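Local coordinates for gene 12 protein (Mycobacterium phage D29, PDB 3HC7) that hydrolyses the ester linkage between mycolic acids and the arabinogalactan-peptidoglycan of the host cell wall, helping the phage lyse mycobacteria, at residues 161-166 with 240-245; 77-82 with 114-119; 141-146 with 166-171; 8-13 with 22-27. All coordinates share one frame; numbering follows the deposited sequence.

Interaction 1 of 4, residues 161-166 with 240-245; sequences YAHDGD and HLYNRY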
loop_
_atom_site.group_PDB
_atom_site.type_symbol
_atom_site.label_atom_id
_atom_site.label_comp_id
_atom_site.label_asym_id
_atom_site.label_seq_id
_atom_site.Cartn_x
_atom_site.Cartn_y
_atom_site.Cartn_z
ATOM N N TYR A 161 7.498 3.963 -5.813
ATOM C CA TYR A 161 7.482 5.405 -6.032
ATOM C C TYR A 161 7.035 6.137 -4.781
ATOM O O TYR A 161 5.941 5.929 -4.324
ATOM C CB TYR A 161 6.512 5.720 -7.161
ATOM C CG TYR A 161 6.835 5.083 -8.494
ATOM C CD1 TYR A 161 7.941 5.468 -9.224
ATOM C CD2 TYR A 161 6.018 4.134 -9.029
ATOM C CE1 TYR A 161 8.228 4.904 -10.444
ATOM C CE2 TYR A 161 6.302 3.562 -10.228
ATOM C CZ TYR A 161 7.405 3.950 -10.932
ATOM O OH TYR A 161 7.657 3.379 -12.133
ATOM N N ALA A 162 7.883 7.002 -4.262
ATOM C CA ALA A 162 7.644 7.652 -2.985
ATOM C C ALA A 162 8.227 9.049 -2.987
ATOM O O ALA A 162 9.380 9.241 -3.367
ATOM C CB ALA A 162 8.244 6.826 -1.855
ATOM N N HIS A 163 7.422 10.020 -2.563
ATOM C CA HIS A 163 7.847 11.416 -2.503
ATOM C C HIS A 163 8.113 11.816 -1.067
ATOM O O HIS A 163 7.371 11.422 -0.164
ATOM C CB HIS A 163 6.750 12.354 -3.023
ATOM C CG HIS A 163 6.401 12.158 -4.463
ATOM N ND1 HIS A 163 5.122 12.329 -4.943
ATOM C CD2 HIS A 163 7.162 11.810 -5.529
ATOM C CE1 HIS A 163 5.108 12.095 -6.244
ATOM N NE2 HIS A 163 6.332 11.777 -6.624
ATOM N N ASP A 164 9.145 12.619 -0.843
ATOM C CA ASP A 164 9.246 13.281 0.446
ATOM C C ASP A 164 8.081 14.256 0.542
ATOM O O ASP A 164 7.750 14.947 -0.420
ATOM C CB ASP A 164 10.601 13.969 0.635
ATOM C CG ASP A 164 11.525 13.183 1.564
ATOM O OD1 ASP A 164 11.086 12.862 2.687
ATOM O OD2 ASP A 164 12.676 12.878 1.180
ATOM N N GLY A 165 7.443 14.294 1.697
ATOM C CA GLY A 165 6.206 15.038 1.844
ATOM C C GLY A 165 5.081 14.044 2.044
ATOM O O GLY A 165 4.088 14.334 2.712
ATOM N N ASP A 166 5.248 12.861 1.455
ATOM C CA ASP A 166 4.361 11.740 1.716
ATOM C C ASP A 166 4.916 11.009 2.935
ATOM O O ASP A 166 5.674 10.047 2.809
ATOM C CB ASP A 166 4.298 10.811 0.499
ATOM C CG ASP A 166 3.159 9.809 0.585
ATOM O OD1 ASP A 166 2.475 9.774 1.632
ATOM O OD2 ASP A 166 2.950 9.061 -0.394
ATOM N N HIS A 240 1.252 13.380 -1.987
ATOM C CA HIS A 240 0.724 12.029 -1.819
ATOM C C HIS A 240 0.171 11.490 -3.138
ATOM O O HIS A 240 -0.349 10.379 -3.187
ATOM C CB HIS A 240 -0.366 12.005 -0.743
ATOM C CG HIS A 240 -1.521 12.908 -1.046
ATOM N ND1 HIS A 240 -2.765 12.434 -1.399
ATOM C CD2 HIS A 240 -1.613 14.258 -1.073
ATOM C CE1 HIS A 240 -3.579 13.451 -1.614
ATOM N NE2 HIS A 240 -2.903 14.571 -1.426
ATOM N N LEU A 241 0.271 12.297 -4.192
ATOM C CA LEU A 241 -0.190 11.920 -5.525
ATOM C C LEU A 241 1.025 11.621 -6.397
ATOM O O LEU A 241 2.125 12.102 -6.119
ATOM C CB LEU A 241 -1.022 13.052 -6.155
ATOM C CG LEU A 241 -2.185 13.612 -5.331
ATOM C CD1 LEU A 241 -2.887 14.738 -6.079
ATOM C CD2 LEU A 241 -3.171 12.515 -4.959
ATOM N N TYR A 242 0.831 10.833 -7.450
ATOM C CA TYR A 242 1.948 10.417 -8.299
ATOM C C TYR A 242 1.634 10.455 -9.788
ATOM O O TYR A 242 0.498 10.236 -10.203
ATOM C CB TYR A 242 2.428 9.007 -7.904
ATOM C CG TYR A 242 3.067 8.965 -6.534
ATOM C CD1 TYR A 242 4.445 9.032 -6.391
ATOM C CD2 TYR A 242 2.289 8.889 -5.384
ATOM C CE1 TYR A 242 5.033 9.011 -5.149
ATOM C CE2 TYR A 242 2.867 8.868 -4.133
ATOM C CZ TYR A 242 4.239 8.932 -4.023
ATOM O OH TYR A 242 4.823 8.911 -2.781
ATOM N N ASN A 243 2.661 10.741 -10.583
ATOM C CA ASN A 243 2.618 10.538 -12.022
ATOM C C ASN A 243 2.818 9.049 -12.323
ATOM O O ASN A 243 3.810 8.456 -11.900
ATOM C CB ASN A 243 3.716 11.364 -12.688
ATOM C CG ASN A 243 3.908 11.014 -14.154
ATOM O OD1 ASN A 243 2.963 10.635 -14.843
ATOM N ND2 ASN A 243 5.139 11.145 -14.636
ATOM N N ARG A 244 1.882 8.454 -13.059
ATOM C CA ARG A 244 1.862 7.006 -13.279
ATOM C C ARG A 244 2.693 6.511 -14.460
ATOM O O ARG A 244 2.861 5.302 -14.637
ATOM C CB ARG A 244 0.422 6.528 -13.484
ATOM C CG ARG A 244 -0.119 6.762 -14.897
ATOM C CD ARG A 244 -1.562 6.295 -15.015
ATOM N NE ARG A 244 -2.101 6.503 -16.353
ATOM C CZ ARG A 244 -2.737 7.604 -16.743
ATOM N NH1 ARG A 244 -2.922 8.611 -15.892
ATOM N NH2 ARG A 244 -3.195 7.699 -17.986
ATOM N N TYR A 245 3.198 7.423 -15.279
ATOM C CA TYR A 245 3.804 7.014 -16.547
ATOM C C TYR A 245 5.088 6.176 -16.442
ATOM O O TYR A 245 5.214 5.162 -17.128
ATOM C CB TYR A 245 3.935 8.198 -17.510
ATOM C CG TYR A 245 2.585 8.618 -18.048
ATOM C CD1 TYR A 245 1.883 7.792 -18.912
ATOM C CD2 TYR A 245 2.000 9.814 -17.665
ATOM C CE1 TYR A 245 0.642 8.152 -19.397
ATOM C CE2 TYR A 245 0.756 10.186 -18.147
ATOM C CZ TYR A 245 0.082 9.349 -19.013
ATOM O OH TYR A 245 -1.155 9.709 -19.499
#
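Y242 brings two loops of the alpha/beta-hydrolase fold together, its ring stacked on H163 and its hydroxyl bonded to D166. Residues 161-166 leave strand 157-161, at one side of the central sheet, and 240-245 lead into helix 245-251; the two loops carry the active-site residues D166, so assigned by inference, and H240, established by experiment. The H163 and Y242 rings form an offset stack, centroids 3.9 Å apart and planes at 19°. Their side chains run in opposite senses, overlapping so that Y242 CE1 sits over the middle of the imidazole. H163 is fixed in rotation by bonds from NE2 to D129 and from ND1 to P239 O, consistent with protonation of both nitrogens.

Tyrosine suits its place because its hydroxyl can accept and donate at once. With chi1 -68° setting CG beside the backbone N, its ring reaches across to H163 and D166. Y242 OH receives the backbone N-H of H163 at 2.8 Å and gives its own hydrogen to D166 OD2 at 3.0 Å, on the anti lone pair. D166 OD2 lies at the edge of the Y242 ring, near its plane, and Y242 probably helps position the carboxylate from the second shell. H163 to D166 is a type II turn, closed by D166 N to H163 O at 3.0 Å; G165 fits because at phi 111° a CB would press on the preceding carbonyl. H240 turns its ring away, D166 OD1 and H240 ND1 being 6.6 Å apart. Y161 CB also rests against Y242 CD1, 4.0 Å away.

Interaction 2 of 4, residues 77-82 with 114-119; sequences AMAGYS and IFWGNP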
loop_
_atom_site.group_PDB
_atom_site.type_symbol
_atom_site.label_atom_id
_atom_site.label_comp_id
_atom_site.label_asym_id
_atom_site.label_seq_id
_atom_site.Cartn_x
_atom_site.Cartn_y
_atom_site.Cartn_z
ATOM N N ALA A 77 1.925 -9.581 -12.389
ATOM C CA ALA A 77 2.457 -8.374 -11.785
ATOM C C ALA A 77 1.401 -7.817 -10.836
ATOM O O ALA A 77 0.217 -8.139 -10.953
ATOM C CB ALA A 77 2.803 -7.352 -12.868
ATOM N N MET A 78 1.823 -6.990 -9.891
ATOM C CA MET A 78 0.887 -6.377 -8.958
ATOM C C MET A 78 1.162 -4.887 -8.827
ATOM O O MET A 78 2.304 -4.441 -8.954
ATOM C CB MET A 78 0.979 -7.043 -7.580
ATOM C CG MET A 78 0.583 -8.516 -7.546
ATOM S SD MET A 78 0.648 -9.199 -5.874
ATOM C CE MET A 78 2.381 -8.965 -5.492
ATOM N N ALA A 79 0.108 -4.121 -8.572
ATOM C CA ALA A 79 0.228 -2.677 -8.434
ATOM C C ALA A 79 -0.766 -2.160 -7.410
ATOM O O ALA A 79 -1.972 -2.377 -7.529
ATOM C CB ALA A 79 0.004 -1.990 -9.779
ATOM N N GLY A 80 -0.251 -1.463 -6.408
ATOM C CA GLY A 80 -1.089 -0.913 -5.361
ATOM C C GLY A 80 -0.643 0.472 -4.944
ATOM O O GLY A 80 0.550 0.778 -4.931
ATOM N N TYR A 81 -1.617 1.298 -4.583
ATOM C CA TYR A 81 -1.383 2.682 -4.186
ATOM C C TYR A 81 -1.908 2.913 -2.775
ATOM O O TYR A 81 -3.038 2.535 -2.461
ATOM C CB TYR A 81 -2.077 3.609 -5.188
ATOM C CG TYR A 81 -2.189 5.066 -4.791
ATOM C CD1 TYR A 81 -1.105 5.754 -4.256
ATOM C CD2 TYR A 81 -3.372 5.761 -4.996
ATOM C CE1 TYR A 81 -1.209 7.089 -3.907
ATOM C CE2 TYR A 81 -3.488 7.097 -4.652
ATOM C CZ TYR A 81 -2.408 7.754 -4.110
ATOM O OH TYR A 81 -2.530 9.080 -3.772
ATOM N N SER A 82 -1.071 3.518 -1.932
ATOM C CA SER A 82 -1.402 3.869 -0.544
ATOM C C SER A 82 -1.978 2.691 0.252
ATOM O O SER A 82 -1.283 1.703 0.439
ATOM C CB SER A 82 -2.233 5.172 -0.440
ATOM O OG SER A 82 -3.634 4.971 -0.479
ATOM N N ILE A 114 4.514 -3.000 -8.335
ATOM C CA ILE A 114 4.516 -1.545 -8.257
ATOM C C ILE A 114 3.816 -1.056 -7.001
ATOM O O ILE A 114 2.674 -1.435 -6.733
ATOM C CB ILE A 114 3.798 -0.911 -9.459
ATOM C CG1 ILE A 114 4.584 -1.152 -10.745
ATOM C CG2 ILE A 114 3.601 0.583 -9.227
ATOM C CD1 ILE A 114 3.802 -0.853 -11.991
ATOM N N PHE A 115 4.509 -0.209 -6.244
ATOM C CA PHE A 115 3.913 0.504 -5.126
ATOM C C PHE A 115 3.985 2.009 -5.361
ATOM O O PHE A 115 5.016 2.522 -5.800
ATOM C CB PHE A 115 4.669 0.200 -3.834
ATOM C CG PHE A 115 4.749 -1.261 -3.495
ATOM C CD1 PHE A 115 3.664 -1.917 -2.929
ATOM C CD2 PHE A 115 5.917 -1.973 -3.720
ATOM C CE1 PHE A 115 3.742 -3.263 -2.596
ATOM C CE2 PHE A 115 6.002 -3.315 -3.388
ATOM C CZ PHE A 115 4.911 -3.965 -2.831
ATOM N N TRP A 116 2.893 2.711 -5.078
ATOM C CA TRP A 116 2.932 4.166 -4.953
ATOM C C TRP A 116 2.520 4.475 -3.526
ATOM O O TRP A 116 1.589 3.851 -3.014
ATOM C CB TRP A 116 1.929 4.851 -5.884
ATOM C CG TRP A 116 2.057 4.595 -7.367
ATOM C CD1 TRP A 116 2.828 5.290 -8.264
ATOM C CD2 TRP A 116 1.328 3.627 -8.132
ATOM N NE1 TRP A 116 2.642 4.788 -9.534
ATOM C CE2 TRP A 116 1.727 3.770 -9.480
ATOM C CE3 TRP A 116 0.383 2.651 -7.808
ATOM C CZ2 TRP A 116 1.211 2.967 -10.499
ATOM C CZ3 TRP A 116 -0.127 1.854 -8.821
ATOM C CH2 TRP A 116 0.291 2.017 -10.150
ATOM N N GLY A 117 3.195 5.435 -2.893
ATOM C CA GLY A 117 2.865 5.874 -1.541
ATOM C C GLY A 117 2.705 4.746 -0.530
ATOM O O GLY A 117 1.649 4.608 0.088
ATOM N N ASN A 118 3.776 3.977 -0.340
ATOM C CA ASN A 118 3.748 2.692 0.370
ATOM C C ASN A 118 4.089 2.734 1.877
ATOM O O ASN A 118 5.245 2.932 2.259
ATOM C CB ASN A 118 4.704 1.725 -0.356
ATOM C CG ASN A 118 4.641 0.315 0.185
ATOM O OD1 ASN A 118 3.757 -0.019 0.968
ATOM N ND2 ASN A 118 5.584 -0.524 -0.232
ATOM N N PRO A 119 3.083 2.519 2.743
ATOM C CA PRO A 119 3.354 2.518 4.186
ATOM C C PRO A 119 4.261 1.372 4.634
ATOM O O PRO A 119 4.742 1.394 5.765
ATOM C CB PRO A 119 1.961 2.374 4.807
ATOM C CG PRO A 119 1.026 2.890 3.762
ATOM C CD PRO A 119 1.641 2.466 2.453
#
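W116 lies along neighbouring strand 77-81 and meets a different residue of it at each step. Its CB touches Y81 CD1 at 3.6 Å; farther out CE3 passes Y81 CB and G80 O, and the far end of the benzo ring, CZ3 and CH2, meets A79 CB, each at 4.0 Å. With chi1 -59° the indole swings beside its own backbone N, back along the strands, and I114 CG2 covers one of its faces. A79 is small enough to let the broad indole come in close beside its CB. The ring of Y161, on the next strand, meets the indole, and P23 and T26 of helix 22-27 pack on it too.

The two parallel strands are joined by I114 N to M78 O at 2.7 Å, G80 N to I114 O, W116 N to G80 O and S82 N to W116 O. G80 thus uses both its N and its O, and as a glycine puts no side chain on the face that F115 occupies. The last bond, S82 N to W116 O at 2.9 Å, fixes the start of the catalytic serine, whose backbone (phi 51°, psi -118°) is strained. Such a tight turn between strand and helix, within G-Y-S-Q-G, is the nucleophile elbow of alpha/beta hydrolases.

Interaction 3 of 4, residues 141-146 with 166-171; sequences LGILED and DMYASI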
loop_
_atom_site.group_PDB
_atom_site.type_symbol
_atom_site.label_atom_id
_atom_site.label_comp_id
_atom_site.label_asym_id
_atom_site.label_seq_id
_atom_site.Cartn_x
_atom_site.Cartn_y
_atom_site.Cartn_z
ATOM N N LEU A 141 11.772 5.465 5.322
ATOM C CA LEU A 141 11.111 4.190 5.078
ATOM C C LEU A 141 9.608 4.314 5.301
ATOM O O LEU A 141 9.101 5.400 5.591
ATOM C CB LEU A 141 11.674 3.102 5.993
ATOM C CG LEU A 141 12.163 3.509 7.383
ATOM C CD1 LEU A 141 11.180 4.423 8.078
ATOM C CD2 LEU A 141 12.439 2.270 8.218
ATOM N N GLY A 142 8.903 3.196 5.160
ATOM C CA GLY A 142 7.489 3.163 5.465
ATOM C C GLY A 142 7.275 3.282 6.962
ATOM O O GLY A 142 8.058 2.776 7.768
ATOM N N ILE A 143 6.201 3.956 7.344
ATOM C CA ILE A 143 5.871 4.091 8.752
ATOM C C ILE A 143 5.634 2.744 9.461
ATOM O O ILE A 143 6.033 2.573 10.619
ATOM C CB ILE A 143 4.647 4.997 8.924
ATOM C CG1 ILE A 143 4.425 5.309 10.400
ATOM C CG2 ILE A 143 3.428 4.360 8.266
ATOM C CD1 ILE A 143 3.300 6.286 10.659
ATOM N N LEU A 144 4.993 1.792 8.779
ATOM C CA LEU A 144 4.585 0.529 9.419
ATOM C C LEU A 144 5.771 -0.331 9.853
ATOM O O LEU A 144 6.746 -0.442 9.129
ATOM C CB LEU A 144 3.685 -0.283 8.490
ATOM C CG LEU A 144 2.294 0.272 8.192
ATOM C CD1 LEU A 144 1.624 -0.568 7.124
ATOM C CD2 LEU A 144 1.430 0.310 9.451
ATOM N N GLU A 145 5.675 -0.946 11.029
ATOM C CA GLU A 145 6.763 -1.772 11.568
ATOM C C GLU A 145 6.923 -3.092 10.807
ATOM O O GLU A 145 8.005 -3.663 10.750
ATOM C CB GLU A 145 6.536 -2.060 13.057
ATOM C CG GLU A 145 6.512 -0.829 13.952
ATOM C CD GLU A 145 5.694 -1.044 15.221
ATOM O OE1 GLU A 145 4.507 -1.427 15.108
ATOM O OE2 GLU A 145 6.231 -0.822 16.331
ATOM N N ASP A 146 5.822 -3.581 10.250
ATOM C CA ASP A 146 5.830 -4.747 9.377
ATOM C C ASP A 146 6.020 -4.254 7.942
ATOM O O ASP A 146 5.055 -4.070 7.208
ATOM C CB ASP A 146 4.496 -5.486 9.511
ATOM C CG ASP A 146 4.452 -6.780 8.720
ATOM O OD1 ASP A 146 5.493 -7.463 8.618
ATOM O OD2 ASP A 146 3.360 -7.130 8.228
ATOM N N ASP A 166 5.248 12.861 1.455
ATOM C CA ASP A 166 4.361 11.740 1.716
ATOM C C ASP A 166 4.916 11.009 2.935
ATOM O O ASP A 166 5.674 10.047 2.809
ATOM C CB ASP A 166 4.298 10.811 0.499
ATOM C CG ASP A 166 3.159 9.809 0.585
ATOM O OD1 ASP A 166 2.475 9.774 1.632
ATOM O OD2 ASP A 166 2.950 9.061 -0.394
ATOM N N MET A 167 4.541 11.488 4.117
ATOM C CA MET A 167 5.194 11.093 5.363
ATOM C C MET A 167 5.111 9.608 5.686
ATOM O O MET A 167 6.120 8.988 6.004
ATOM C CB MET A 167 4.652 11.910 6.533
ATOM C CG MET A 167 5.153 13.343 6.569
ATOM S SD MET A 167 6.911 13.438 6.970
ATOM C CE MET A 167 7.016 12.262 8.312
ATOM N N TYR A 168 3.909 9.045 5.619
ATOM C CA TYR A 168 3.730 7.633 5.935
ATOM C C TYR A 168 4.510 6.717 4.995
ATOM O O TYR A 168 4.843 5.586 5.343
ATOM C CB TYR A 168 2.245 7.270 5.987
ATOM C CG TYR A 168 1.548 7.939 7.148
ATOM C CD1 TYR A 168 2.289 8.497 8.185
ATOM C CD2 TYR A 168 0.164 8.003 7.224
ATOM C CE1 TYR A 168 1.675 9.111 9.258
ATOM C CE2 TYR A 168 -0.463 8.615 8.303
ATOM C CZ TYR A 168 0.300 9.165 9.316
ATOM O OH TYR A 168 -0.302 9.775 10.393
ATOM N N ALA A 169 4.822 7.219 3.807
ATOM C CA ALA A 169 5.649 6.473 2.870
ATOM C C ALA A 169 7.126 6.791 3.087
ATOM O O ALA A 169 8.003 6.081 2.598
ATOM C CB ALA A 169 5.241 6.780 1.433
ATOM N N SER A 170 7.398 7.871 3.813
ATOM C CA SER A 170 8.771 8.325 4.005
ATOM C C SER A 170 8.994 8.965 5.377
ATOM O O SER A 170 9.090 10.182 5.497
ATOM C CB SER A 170 9.172 9.300 2.896
ATOM O OG SER A 170 8.315 10.431 2.880
ATOM N N ILE A 171 9.068 8.128 6.405
ATOM C CA ILE A 171 9.410 8.570 7.748
ATOM C C ILE A 171 10.910 8.419 7.895
ATOM O O ILE A 171 11.481 7.456 7.392
ATOM C CB ILE A 171 8.737 7.683 8.822
ATOM C CG1 ILE A 171 7.219 7.678 8.652
ATOM C CG2 ILE A 171 9.117 8.147 10.228
ATOM C CD1 ILE A 171 6.574 9.015 8.981
#
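L141 O takes the backbone N-H of I171 at 2.8 Å, while the CA-H of S170 approaches the same oxygen at 3.3 Å. The return bond, L141 N to I171 O at 2.9 Å, makes these residues a hydrogen-bonded antiparallel pair in a small two-stranded sheet, 140-141 with 171-172, set apart from the central parallel sheet of the alpha/beta-hydrolase fold. Beyond the pair the chains stay together through I143 N, which bonds to Y168 O. G142 CA, between the two, comes close to Y168 O.

Apolar side chains fill in around these bonds. The side chains of I143 and Y168 run alongside each other in one direction. A beta-branched residue suits the place because the two branches of I143 serve different atoms: CG1, anti to the backbone N (chi1 -172°), carries CD1 out to the tyrosine ring, 3.5 Å from Y168 CD1, while CG2 packs near Y168 CB. On another side I143 CB meets I171 CG1 at 3.7 Å. M188 of helix 179-189 adjoins both I143 and Y168, continuing this apolar patch. L141 CD1 packs 4.1 Å from I171 CB.

The segment 166-171 starts at D166, a probable member of the catalytic triad, and turns through residues with helical backbone angles. A serine fits at 170 because its hydroxyl can reach back to close that turn: S170 OG donates to D166 O at 2.7 Å, from above the carbonyl plane rather than on a lone pair.

Interaction 4 of 4, residues 8-13 with 22-27; sequences TVHGTG and LPADTA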
loop_
_atom_site.group_PDB
_atom_site.type_symbol
_atom_site.label_atom_id
_atom_site.label_comp_id
_atom_site.label_asym_id
_atom_site.label_seq_id
_atom_site.Cartn_x
_atom_site.Cartn_y
_atom_site.Cartn_z
ATOM N N THR A 8 -4.527 -5.120 -9.372
ATOM C CA THR A 8 -4.435 -3.747 -8.910
ATOM C C THR A 8 -5.330 -3.500 -7.708
ATOM O O THR A 8 -6.463 -3.988 -7.635
ATOM C CB THR A 8 -4.809 -2.739 -10.021
ATOM O OG1 THR A 8 -6.136 -3.012 -10.483
ATOM C CG2 THR A 8 -3.833 -2.833 -11.184
ATOM N N VAL A 9 -4.800 -2.736 -6.765
ATOM C CA VAL A 9 -5.533 -2.393 -5.558
ATOM C C VAL A 9 -5.486 -0.888 -5.361
ATOM O O VAL A 9 -4.417 -0.306 -5.162
ATOM C CB VAL A 9 -4.967 -3.104 -4.324
ATOM C CG1 VAL A 9 -5.887 -2.899 -3.122
ATOM C CG2 VAL A 9 -4.797 -4.587 -4.611
ATOM N N HIS A 10 -6.655 -0.266 -5.437
ATOM C CA HIS A 10 -6.785 1.178 -5.266
ATOM C C HIS A 10 -6.333 1.698 -3.905
ATOM O O HIS A 10 -6.211 0.942 -2.936
ATOM C CB HIS A 10 -8.235 1.608 -5.511
ATOM C CG HIS A 10 -8.561 1.840 -6.952
ATOM N ND1 HIS A 10 -8.065 2.913 -7.661
ATOM C CD2 HIS A 10 -9.341 1.147 -7.815
ATOM C CE1 HIS A 10 -8.531 2.876 -8.897
ATOM N NE2 HIS A 10 -9.305 1.811 -9.019
ATOM N N GLY A 11 -6.102 3.007 -3.844
ATOM C CA GLY A 11 -5.783 3.680 -2.601
ATOM C C GLY A 11 -7.036 4.012 -1.817
ATOM O O GLY A 11 -8.158 3.785 -2.273
ATOM N N THR A 12 -6.833 4.553 -0.622
ATOM C CA THR A 12 -7.918 4.944 0.265
ATOM C C THR A 12 -8.946 5.820 -0.457
ATOM O O THR A 12 -8.587 6.730 -1.204
ATOM C CB THR A 12 -7.339 5.708 1.464
ATOM O OG1 THR A 12 -6.326 4.906 2.077
ATOM C CG2 THR A 12 -8.422 6.044 2.478
ATOM N N GLY A 13 -10.225 5.530 -0.245
ATOM C CA GLY A 13 -11.288 6.357 -0.787
ATOM C C GLY A 13 -11.846 5.960 -2.143
ATOM O O GLY A 13 -12.765 6.610 -2.639
ATOM N N LEU A 22 -4.801 5.710 -9.418
ATOM C CA LEU A 22 -3.470 5.382 -9.909
ATOM C C LEU A 22 -3.286 3.952 -10.461
ATOM O O LEU A 22 -2.814 3.788 -11.582
ATOM C CB LEU A 22 -2.438 5.693 -8.816
ATOM C CG LEU A 22 -1.073 6.214 -9.253
ATOM C CD1 LEU A 22 -1.225 7.114 -10.445
ATOM C CD2 LEU A 22 -0.400 6.950 -8.107
ATOM N N PRO A 23 -3.647 2.916 -9.676
ATOM C CA PRO A 23 -3.424 1.546 -10.165
ATOM C C PRO A 23 -4.344 1.177 -11.317
ATOM O O PRO A 23 -3.911 0.476 -12.223
ATOM C CB PRO A 23 -3.750 0.662 -8.950
ATOM C CG PRO A 23 -3.848 1.572 -7.779
ATOM C CD PRO A 23 -4.206 2.935 -8.313
ATOM N N ALA A 24 -5.594 1.626 -11.286
ATOM C CA ALA A 24 -6.514 1.300 -12.370
ATOM C C ALA A 24 -6.159 2.086 -13.626
ATOM O O ALA A 24 -6.208 1.551 -14.738
ATOM C CB ALA A 24 -7.951 1.554 -11.960
ATOM N N ASP A 25 -5.800 3.356 -13.448
ATOM C CA ASP A 25 -5.389 4.191 -14.576
ATOM C C ASP A 25 -4.215 3.527 -15.276
ATOM O O ASP A 25 -4.133 3.507 -16.504
ATOM C CB ASP A 25 -4.953 5.582 -14.110
ATOM C CG ASP A 25 -6.052 6.336 -13.384
ATOM O OD1 ASP A 25 -7.241 5.982 -13.553
ATOM O OD2 ASP A 25 -5.710 7.290 -12.644
ATOM N N THR A 26 -3.301 2.993 -14.475
ATOM C CA THR A 26 -2.105 2.360 -15.000
ATOM C C THR A 26 -2.477 1.124 -15.810
ATOM O O THR A 26 -2.116 1.021 -16.975
ATOM C CB THR A 26 -1.114 2.003 -13.871
ATOM O OG1 THR A 26 -0.724 3.199 -13.181
ATOM C CG2 THR A 26 0.121 1.329 -14.435
ATOM N N ALA A 27 -3.204 0.193 -15.191
ATOM C CA ALA A 27 -3.671 -1.009 -15.884
ATOM C C ALA A 27 -4.297 -0.685 -17.246
ATOM O O ALA A 27 -4.102 -1.411 -18.226
ATOM C CB ALA A 27 -4.656 -1.775 -15.016
#
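T8 and P23 bring their CA atoms to 5.5 Å where helix 22-27 begins against the end of strand 5-9, with no hydrogen bond between the segments. Strand, helix and strand 35-38 form a beta-alpha-beta unit of the parallel sheet in this alpha/beta-hydrolase fold, and the contact packs the helix against the first strand. P23 buries more surface here than any other residue. As the second residue of the helix it needs no N-H to bond, so proline suits the first turn, and its ring meets the strand end and the loop after it: P23 CB on T8 CB at 3.7 Å, CD near H10 ND1.

T8 turns its methyl to the helix, CG2 lying 3.5 Å from P23 O and near A27 CB. A chi1 of 58° divides the two branches: CG2 faces the helix, while OG1 bonds to W36 NE1 of neighbouring strand 35-38. H10 crosses P23 at a slant, its ring coming close to A24; alanine is small enough to let H10 NE2 come within 3.2 Å of A24 CB, a tight fit. The same NE2 makes a weak hydrogen bond to P17 O. On the strand side, V9 O lies 3.3 Å from P23 CG.

The active site is assembled from interactions 1 and 2, with interaction 3 sharing D166. Interaction 2 supplies the nucleophile S82; interaction 1 supplies H240 and D166, the latter's side chain about 6 Å from that of S82. Interactions 1 and 2 touch directly: H240 O lies 2.6 Å from Y81 OH, a probable hydrogen bond, and D166 OD2 is 3.4 Å from G117 CA. Interaction 4 adjoins interaction 2 in the sheet through A79 O to V9 N at 3.0 Å, and its loop reaches the nucleophile through S82 OG to T12 N at 3.2 Å. Interactions 3 and 4, on opposite sides of the chain's centre, do not touch; their nearest atoms are about 9 Å apart.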